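Long-range contacts in nuclear transport factor 2 family protein (Rhodopseudomonas palustris, PDB 3DM8), which is of unknown function but has the NTF2-like (SnoaL-like) fold and may act as an isomerase: residues E3-W7 / S83-M87; R8-L13 / E24-I29; R99-V103 / D127-A132. All coordinates share one frame; numbering follows the deposited sequence.

Contact 1. Residues E3-W7 / S83-M87; sequences EHSLW and SAASM
H4, the N-cap of helix 5-19, and L6 in its first turn lean against A84 on strand 83-94, joining the start of the N-terminal helix to the strongly curved sheet of an NTF2-like alpha+beta fold. The CB of H4 leaves the backbone toward the strand, and CG swings away from the residue's own N (chi1 -159°), which turns the imidazole back over the start of the helix. There ND1 accepts the amide of L6, with L6 N 2.9 Å from H4 ND1, close to the ring plane and nearly straight at 163°. This is an N-cap bond, made by a ring nitrogen to an amide of the first helical turn. The next atom, CE1, meets the methyl of the strand: H4 CE1 lies 4.0 Å from A84 CB. At the tip, NE2 hydrogen-bonds to the carbonyl of G80, just before the strand, while S83 O sits at the same ring edge, 3.4 Å from H4 NE2. With one nitrogen accepting and the other facing carbonyls, the ring is probably neutral with its proton on NE2, and its rotation is fixed from both ends.

The L6 side chain also touches L79 and T109 on the strands that flank 83-94, so it sits across three strands. A85 points away from the helix and packs on M78 of the second subunit. Within the helix, one L6 methyl rests on the indole of the next residue, CD2 lying 3.9 Å above the W7 ring plane toward its rim. That same CD2 is 3.9 Å from A84 CB.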
loop_
_atom_site.group_PDB
_atom_site.type_symbol
_atom_site.label_atom_id
_atom_site.label_comp_id
_atom_site.label_asym_id
_atom_site.label_seq_id
_atom_site.Cartn_x
_atom_site.Cartn_y
_atom_site.Cartn_z
ATOM N N GLU A 3 10.338 -13.987 -18.246
ATOM C CA GLU A 3 9.693 -14.234 -16.915
ATOM C C GLU A 3 10.180 -13.304 -15.818
ATOM O O GLU A 3 11.275 -13.436 -15.279
ATOM C CB GLU A 3 9.783 -15.653 -16.350
ATOM C CG GLU A 3 8.758 -15.765 -15.158
ATOM C CD GLU A 3 8.923 -16.956 -14.217
ATOM O OE1 GLU A 3 7.954 -17.251 -13.445
ATOM O OE2 GLU A 3 10.010 -17.573 -14.202
ATOM N N HIS A 4 9.283 -12.409 -15.457
ATOM C CA HIS A 4 9.614 -11.329 -14.551
ATOM C C HIS A 4 10.075 -11.870 -13.190
ATOM O O HIS A 4 9.526 -12.813 -12.657
ATOM C CB HIS A 4 8.428 -10.383 -14.412
ATOM C CG HIS A 4 8.807 -9.026 -13.918
ATOM N ND1 HIS A 4 9.083 -8.782 -12.601
ATOM C CD2 HIS A 4 8.982 -7.847 -14.566
ATOM C CE1 HIS A 4 9.410 -7.510 -12.447
ATOM N NE2 HIS A 4 9.341 -6.916 -13.628
ATOM N N SER A 5 11.091 -11.205 -12.657
ATOM C CA SER A 5 11.679 -11.513 -11.348
ATOM C C SER A 5 10.665 -11.473 -10.241
ATOM O O SER A 5 10.842 -12.130 -9.205
ATOM C CB SER A 5 12.845 -10.562 -11.034
ATOM O OG SER A 5 13.954 -10.842 -11.903
ATOM N N LEU A 6 9.605 -10.710 -10.441
ATOM C CA LEU A 6 8.556 -10.628 -9.388
ATOM C C LEU A 6 7.900 -12.018 -9.184
ATOM O O LEU A 6 7.647 -12.481 -8.059
ATOM C CB LEU A 6 7.501 -9.606 -9.765
ATOM C CG LEU A 6 6.307 -9.515 -8.813
ATOM C CD1 LEU A 6 6.783 -9.033 -7.429
ATOM C CD2 LEU A 6 5.113 -8.673 -9.386
ATOM N N TRP A 7 7.637 -12.662 -10.306
ATOM C CA TRP A 7 6.999 -13.997 -10.298
ATOM C C TRP A 7 7.930 -15.052 -9.669
ATOM O O TRP A 7 7.492 -15.974 -8.938
ATOM C CB TRP A 7 6.498 -14.406 -11.696
ATOM C CG TRP A 7 5.666 -13.306 -12.362
ATOM C CD1 TRP A 7 5.845 -12.786 -13.596
ATOM C CD2 TRP A 7 4.566 -12.601 -11.788
ATOM N NE1 TRP A 7 4.902 -11.805 -13.845
ATOM C CE2 TRP A 7 4.125 -11.659 -12.736
ATOM C CE3 TRP A 7 3.926 -12.663 -10.554
ATOM C CZ2 TRP A 7 3.055 -10.801 -12.497
ATOM C CZ3 TRP A 7 2.844 -11.815 -10.320
ATOM C CH2 TRP A 7 2.419 -10.911 -11.283
ATOM N N SER A 83 11.715 -3.722 -11.923
ATOM C CA SER A 83 10.877 -3.173 -10.877
ATOM C C SER A 83 9.419 -3.575 -11.002
ATOM O O SER A 83 8.937 -3.965 -12.042
ATOM C CB SER A 83 11.013 -1.638 -10.821
ATOM O OG SER A 83 10.607 -0.982 -12.012
ATOM N N ALA A 84 8.709 -3.515 -9.907
ATOM C CA ALA A 84 7.287 -3.829 -9.972
ATOM C C ALA A 84 6.564 -3.236 -8.785
ATOM O O ALA A 84 7.164 -3.021 -7.725
ATOM C CB ALA A 84 7.064 -5.342 -10.033
ATOM N N ALA A 85 5.273 -2.988 -8.986
ATOM C CA ALA A 85 4.353 -2.657 -7.872
ATOM C C ALA A 85 3.118 -3.514 -7.976
ATOM O O ALA A 85 2.622 -3.818 -9.071
ATOM C CB ALA A 85 3.974 -1.161 -7.897
ATOM N N SER A 86 2.643 -3.986 -6.840
ATOM C CA SER A 86 1.410 -4.718 -6.879
ATOM C C SER A 86 0.645 -4.738 -5.609
ATOM O O SER A 86 1.163 -4.458 -4.537
ATOM C CB SER A 86 1.663 -6.123 -7.362
ATOM O OG SER A 86 2.485 -6.840 -6.439
ATOM N N MET A 87 -0.618 -4.994 -5.807
ATOM C CA MET A 87 -1.580 -5.098 -4.743
ATOM C C MET A 87 -2.116 -6.509 -4.699
ATOM O O MET A 87 -2.656 -6.992 -5.684
ATOM C CB MET A 87 -2.735 -4.194 -5.003
ATOM C CG MET A 87 -3.688 -4.410 -3.909
ATOM S SD MET A 87 -3.532 -2.928 -2.922
ATOM C CE MET A 87 -4.894 -2.224 -3.710
#

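Contact 2. Residues R8-L13 / E24-I29; sequences RFSRAL and ELATII
I28 pushes its CD1 methyl into helix 8-13 from the side, ending 3.4 Å from F9 N and lying over one face of the R8 guanidinium, 3.7 Å above that plane. Its CG1 branch runs opposite the residue's own N (chi1 -160°), which carries the methyl across to the other helix, while CG2 comes to the edge of the F9 ring. The ring itself lies alongside L25, with F9 CE1 3.9 Å from L25 CD1, and I29 CD1 reaches the same carbon obliquely. One turn on, A12 lets the helices close in: its CB is 3.7 Å from L25 N, and L13 CD1 meets L25 CD2.

These short helical segments form a helical hairpin, running 142° apart with axes 8.6 Å at closest approach, beside the sheet of the NTF2-like fold. F9 reaches that sheet too, touching L116 and L119, so an alanine here would probably open a gap between the helices and strand 115-123, leaving L25 CD1 and I29 CD1 without the ring they meet and I28 CG2 without its edge.

Further out, two waters bridge the helices. One donates to R8 O and E24 OE2; the other donates to A12 O and accepts from L25 N. R15 forms a salt bridge with E24 OE2, and the R8 guanidinium is positioned by NH2 bonds to G114 O and S5 OG.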
loop_
_atom_site.group_PDB
_atom_site.type_symbol
_atom_site.label_atom_id
_atom_site.label_comp_id
_atom_site.label_asym_id
_atom_site.label_seq_id
_atom_site.Cartn_x
_atom_site.Cartn_y
_atom_site.Cartn_z
ATOM N N ARG A 8 9.209 -14.919 -9.971
ATOM C CA ARG A 8 10.231 -15.833 -9.417
ATOM C C ARG A 8 10.335 -15.666 -7.908
ATOM O O ARG A 8 10.439 -16.641 -7.140
ATOM C CB ARG A 8 11.582 -15.644 -10.089
ATOM C CG ARG A 8 11.593 -15.943 -11.554
ATOM C CD ARG A 8 12.980 -15.798 -12.125
ATOM N NE ARG A 8 13.574 -14.518 -11.762
ATOM C CZ ARG A 8 14.680 -14.380 -11.029
ATOM N NH1 ARG A 8 15.335 -15.446 -10.597
ATOM N NH2 ARG A 8 15.138 -13.175 -10.760
ATOM N N PHE A 9 10.280 -14.409 -7.484
ATOM C CA PHE A 9 10.321 -14.086 -6.060
ATOM C C PHE A 9 9.077 -14.606 -5.372
ATOM O O PHE A 9 9.134 -15.174 -4.294
ATOM C CB PHE A 9 10.450 -12.569 -5.850
ATOM C CG PHE A 9 10.207 -12.129 -4.460
ATOM C CD1 PHE A 9 11.062 -12.471 -3.444
ATOM C CD2 PHE A 9 9.161 -11.293 -4.179
ATOM C CE1 PHE A 9 10.828 -12.067 -2.144
ATOM C CE2 PHE A 9 8.947 -10.858 -2.869
ATOM C CZ PHE A 9 9.772 -11.272 -1.860
ATOM N N SER A 10 7.937 -14.445 -6.026
ATOM C CA SER A 10 6.671 -14.822 -5.437
ATOM C C SER A 10 6.666 -16.342 -5.233
ATOM O O SER A 10 6.198 -16.842 -4.199
ATOM C CB SER A 10 5.488 -14.354 -6.294
ATOM O OG SER A 10 4.259 -14.651 -5.616
ATOM N N ARG A 11 7.182 -17.065 -6.223
ATOM C CA ARG A 11 7.210 -18.535 -6.099
ATOM C C ARG A 11 8.155 -18.991 -4.972
ATOM O O ARG A 11 7.829 -19.865 -4.156
ATOM C CB ARG A 11 7.574 -19.164 -7.415
ATOM C CG ARG A 11 7.599 -20.601 -7.389
ATOM C CD ARG A 11 7.627 -21.154 -8.807
ATOM N NE ARG A 11 8.734 -20.599 -9.580
ATOM C CZ ARG A 11 8.586 -19.678 -10.519
ATOM N NH1 ARG A 11 7.404 -19.233 -10.809
ATOM N NH2 ARG A 11 9.634 -19.237 -11.186
ATOM N N ALA A 12 9.313 -18.335 -4.928
ATOM C CA ALA A 12 10.357 -18.632 -3.953
ATOM C C ALA A 12 9.842 -18.370 -2.545
ATOM O O ALA A 12 10.079 -19.140 -1.631
ATOM C CB ALA A 12 11.572 -17.754 -4.209
ATOM N N LEU A 13 9.118 -17.278 -2.392
ATOM C CA LEU A 13 8.561 -16.921 -1.090
ATOM C C LEU A 13 7.470 -17.925 -0.661
ATOM O O LEU A 13 7.325 -18.328 0.527
ATOM C CB LEU A 13 7.997 -15.502 -1.173
ATOM C CG LEU A 13 7.519 -14.975 0.185
ATOM C CD1 LEU A 13 8.672 -14.909 1.229
ATOM C CD2 LEU A 13 6.821 -13.614 -0.081
ATOM N N GLU A 24 15.472 -21.366 -2.635
ATOM C CA GLU A 24 15.174 -20.493 -3.795
ATOM C C GLU A 24 15.055 -19.054 -3.372
ATOM O O GLU A 24 15.466 -18.167 -4.094
ATOM C CB GLU A 24 13.875 -20.869 -4.526
ATOM C CG GLU A 24 13.957 -22.079 -5.425
ATOM C CD GLU A 24 12.623 -22.388 -6.159
ATOM O OE1 GLU A 24 12.575 -23.447 -6.789
ATOM O OE2 GLU A 24 11.650 -21.577 -6.123
ATOM N N LEU A 25 14.492 -18.840 -2.190
ATOM C CA LEU A 25 14.349 -17.508 -1.660
ATOM C C LEU A 25 15.727 -16.924 -1.383
ATOM O O LEU A 25 15.966 -15.772 -1.631
ATOM C CB LEU A 25 13.505 -17.480 -0.401
ATOM C CG LEU A 25 13.216 -16.151 0.275
ATOM C CD1 LEU A 25 12.494 -15.241 -0.675
ATOM C CD2 LEU A 25 12.354 -16.366 1.515
ATOM N N ALA A 26 16.585 -17.716 -0.787
ATOM C CA ALA A 26 17.930 -17.247 -0.438
ATOM C C ALA A 26 18.719 -16.856 -1.681
ATOM O O ALA A 26 19.556 -15.916 -1.635
ATOM C CB ALA A 26 18.681 -18.301 0.394
ATOM N N THR A 27 18.454 -17.541 -2.797
ATOM C CA THR A 27 19.166 -17.245 -4.045
ATOM C C THR A 27 18.780 -15.878 -4.577
ATOM O O THR A 27 19.594 -15.126 -5.123
ATOM C CB THR A 27 18.890 -18.332 -5.098
ATOM O OG1 THR A 27 19.457 -19.544 -4.601
ATOM C CG2 THR A 27 19.511 -18.006 -6.403
ATOM N N ILE A 28 17.509 -15.581 -4.413
ATOM C CA ILE A 28 16.887 -14.409 -5.042
ATOM C C ILE A 28 17.021 -13.148 -4.248
ATOM O O ILE A 28 16.991 -12.084 -4.811
ATOM C CB ILE A 28 15.407 -14.666 -5.425
ATOM C CG1 ILE A 28 14.937 -13.664 -6.498
ATOM C CG2 ILE A 28 14.485 -14.585 -4.254
ATOM C CD1 ILE A 28 13.620 -14.143 -7.266
ATOM N N ILE A 29 17.221 -13.271 -2.952
ATOM C CA ILE A 29 17.378 -12.082 -2.097
ATOM C C ILE A 29 18.818 -11.548 -2.198
ATOM O O ILE A 29 19.785 -12.310 -2.003
ATOM C CB ILE A 29 17.052 -12.413 -0.631
ATOM C CG1 ILE A 29 15.561 -12.776 -0.452
ATOM C CG2 ILE A 29 17.346 -11.202 0.281
ATOM C CD1 ILE A 29 14.642 -11.794 -1.078
HETATM O O HOH W 1 11.632 -18.942 -7.787
HETATM O O HOH W 2 12.345 -20.674 -1.173
#

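Contact 3. Residues R99-V103 / D127-A132; sequences RPISV and DLVEQA
Q131 reaches across to the backbone of S102 with both ends of its carboxamide. S102 N gives a nearly straight bond (175°) to Q131 OE1 at 2.8 Å, and Q131 NE2 returns one to S102 O at 2.7 Å, lying in the carbonyl plane of S102. The amide thus stands against the strand edge much as a neighbouring peptide would. Its aim comes from the torsions: CG takes the position beside the backbone N (chi1 -73°) and the chain then runs out extended, so the flat group arrives end-on at the strand. NE2 also makes a weak bond to D127 O one turn back, and a water bridges OE1 to P100 O; the amide is therefore gripped from several directions.

Beside it, the apolar side chains meet obliquely. L128 CD1 fits between two strand residues, 3.7 Å from I101 CG2 and 4.1 Å from V103 CG2, while I101 CD1 extends to A132. L128 continues onto L123, F44 and F47.

In this NTF2-like fold, strand 100-103 and helix 127-132 run antiparallel, 178° apart with axes 8.3 Å at closest approach. I101 and V103 are hydrogen-bonded to L92 and Y90 of strand 83-94, while S102 turns its N and O to the helix. V129, farther round the helix, packs on F126 of the second subunit.

R99 closes the far end. Bent at chi2, its chain brings NE to Q131 O, 3.1 Å away, with the oxygen near the guanidinium plane and the N-H pointing at it fairly straight. Because Q131 O lies near the C-terminal end of helix 125-133, the helix dipole would probably favour this positive charge.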
loop_
_atom_site.group_PDB
_atom_site.type_symbol
_atom_site.label_atom_id
_atom_site.label_comp_id
_atom_site.label_asym_id
_atom_site.label_seq_id
_atom_site.Cartn_x
_atom_site.Cartn_y
_atom_site.Cartn_z
ATOM N N ARG A 99 -6.514 -19.177 13.629
ATOM C CA ARG A 99 -7.303 -17.975 13.320
ATOM C C ARG A 99 -7.241 -17.642 11.790
ATOM O O ARG A 99 -6.162 -17.525 11.249
ATOM C CB ARG A 99 -6.742 -16.812 14.163
ATOM C CG ARG A 99 -7.498 -15.510 14.006
ATOM C CD ARG A 99 -8.962 -15.769 14.263
ATOM N NE ARG A 99 -9.726 -14.527 14.333
ATOM C CZ ARG A 99 -10.998 -14.469 14.718
ATOM N NH1 ARG A 99 -11.630 -15.577 15.059
ATOM N NH2 ARG A 99 -11.636 -13.307 14.758
ATOM N N PRO A 100 -8.387 -17.513 11.090
ATOM C CA PRO A 100 -8.283 -17.002 9.738
ATOM C C PRO A 100 -8.097 -15.528 9.636
ATOM O O PRO A 100 -8.773 -14.729 10.291
ATOM C CB PRO A 100 -9.628 -17.353 9.092
ATOM C CG PRO A 100 -10.376 -18.100 10.056
ATOM C CD PRO A 100 -9.752 -17.959 11.394
ATOM N N ILE A 101 -7.200 -15.166 8.749
ATOM C CA ILE A 101 -6.875 -13.786 8.604
ATOM C C ILE A 101 -6.708 -13.481 7.128
ATOM O O ILE A 101 -6.129 -14.250 6.416
ATOM C CB ILE A 101 -5.588 -13.432 9.373
ATOM C CG1 ILE A 101 -5.772 -13.667 10.882
ATOM C CG2 ILE A 101 -5.146 -11.971 9.018
ATOM C CD1 ILE A 101 -4.475 -13.561 11.659
ATOM N N SER A 102 -7.297 -12.381 6.703
ATOM C CA SER A 102 -7.096 -11.860 5.321
ATOM C C SER A 102 -6.264 -10.599 5.408
ATOM O O SER A 102 -6.523 -9.735 6.260
ATOM C CB SER A 102 -8.470 -11.636 4.670
ATOM O OG SER A 102 -8.404 -10.898 3.464
ATOM N N VAL A 103 -5.245 -10.498 4.564
ATOM C CA VAL A 103 -4.294 -9.379 4.582
ATOM C C VAL A 103 -4.216 -8.753 3.207
ATOM O O VAL A 103 -3.932 -9.447 2.246
ATOM C CB VAL A 103 -2.893 -9.873 4.977
ATOM C CG1 VAL A 103 -1.936 -8.710 5.122
ATOM C CG2 VAL A 103 -2.958 -10.648 6.302
ATOM N N ASP A 127 -6.900 -3.379 10.103
ATOM C CA ASP A 127 -7.767 -4.520 9.807
ATOM C C ASP A 127 -7.065 -5.794 10.235
ATOM O O ASP A 127 -7.675 -6.695 10.846
ATOM C CB ASP A 127 -8.121 -4.584 8.334
ATOM C CG ASP A 127 -9.185 -5.584 8.051
ATOM O OD1 ASP A 127 -8.987 -6.395 7.149
ATOM O OD2 ASP A 127 -10.223 -5.554 8.720
ATOM N N LEU A 128 -5.751 -5.827 10.021
ATOM C CA LEU A 128 -4.950 -7.027 10.385
ATOM C C LEU A 128 -5.005 -7.223 11.893
ATOM O O LEU A 128 -5.275 -8.324 12.399
ATOM C CB LEU A 128 -3.472 -6.923 9.933
ATOM C CG LEU A 128 -2.425 -7.920 10.417
ATOM C CD1 LEU A 128 -2.799 -9.399 10.184
ATOM C CD2 LEU A 128 -0.985 -7.633 9.834
ATOM N N VAL A 129 -4.767 -6.146 12.631
ATOM C CA VAL A 129 -4.684 -6.227 14.114
ATOM C C VAL A 129 -6.049 -6.627 14.642
ATOM O O VAL A 129 -6.162 -7.439 15.556
ATOM C CB VAL A 129 -4.183 -4.903 14.815
ATOM C CG1 VAL A 129 -4.553 -4.913 16.317
ATOM C CG2 VAL A 129 -2.674 -4.689 14.622
ATOM N N GLU A 130 -7.098 -6.040 14.077
ATOM C CA GLU A 130 -8.446 -6.359 14.530
ATOM C C GLU A 130 -8.777 -7.820 14.354
ATOM O O GLU A 130 -9.370 -8.486 15.248
ATOM C CB GLU A 130 -9.501 -5.526 13.830
ATOM C CG GLU A 130 -9.516 -4.098 14.335
ATOM C CD GLU A 130 -10.913 -3.556 14.604
ATOM O OE1 GLU A 130 -11.848 -3.850 13.811
ATOM O OE2 GLU A 130 -11.063 -2.799 15.600
ATOM N N GLN A 131 -8.411 -8.330 13.188
ATOM C CA GLN A 131 -8.685 -9.743 12.877
ATOM C C GLN A 131 -7.899 -10.669 13.778
ATOM O O GLN A 131 -8.422 -11.705 14.241
ATOM C CB GLN A 131 -8.341 -10.061 11.429
ATOM C CG GLN A 131 -9.274 -9.528 10.405
ATOM C CD GLN A 131 -8.781 -9.924 9.025
ATOM O OE1 GLN A 131 -8.961 -11.072 8.587
ATOM N NE2 GLN A 131 -8.130 -8.990 8.343
ATOM N N ALA A 132 -6.661 -10.286 14.071
ATOM C CA ALA A 132 -5.778 -11.126 14.909
ATOM C C ALA A 132 -6.267 -11.175 16.371
ATOM O O ALA A 132 -6.174 -12.225 17.045
ATOM C CB ALA A 132 -4.307 -10.639 14.831
HETATM O O HOH W 3 -10.747 -12.843 8.614
#

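Contacts 1 and 2 share helix 5-19 and adjoin, with centres 12 Å apart. Between them S5 O comes within 3.9 Å of I28 CD1, and E3 OE1 makes a long, weak ion pair with R11 NH1 at 3.3 Å. Contact 2 is nested within the chain loop that contact 1 closes. Contact 3 lies beyond the chain's centre from both, its centre 25 Å from each of theirs, yet it reaches the same sheet as contact 1, since strands 83-94 and 100-112 are neighbours. No active site is established here; the bound dodecyl nona ethylene glycol ether lies about 13 Å from the I29 side chain of contact 2.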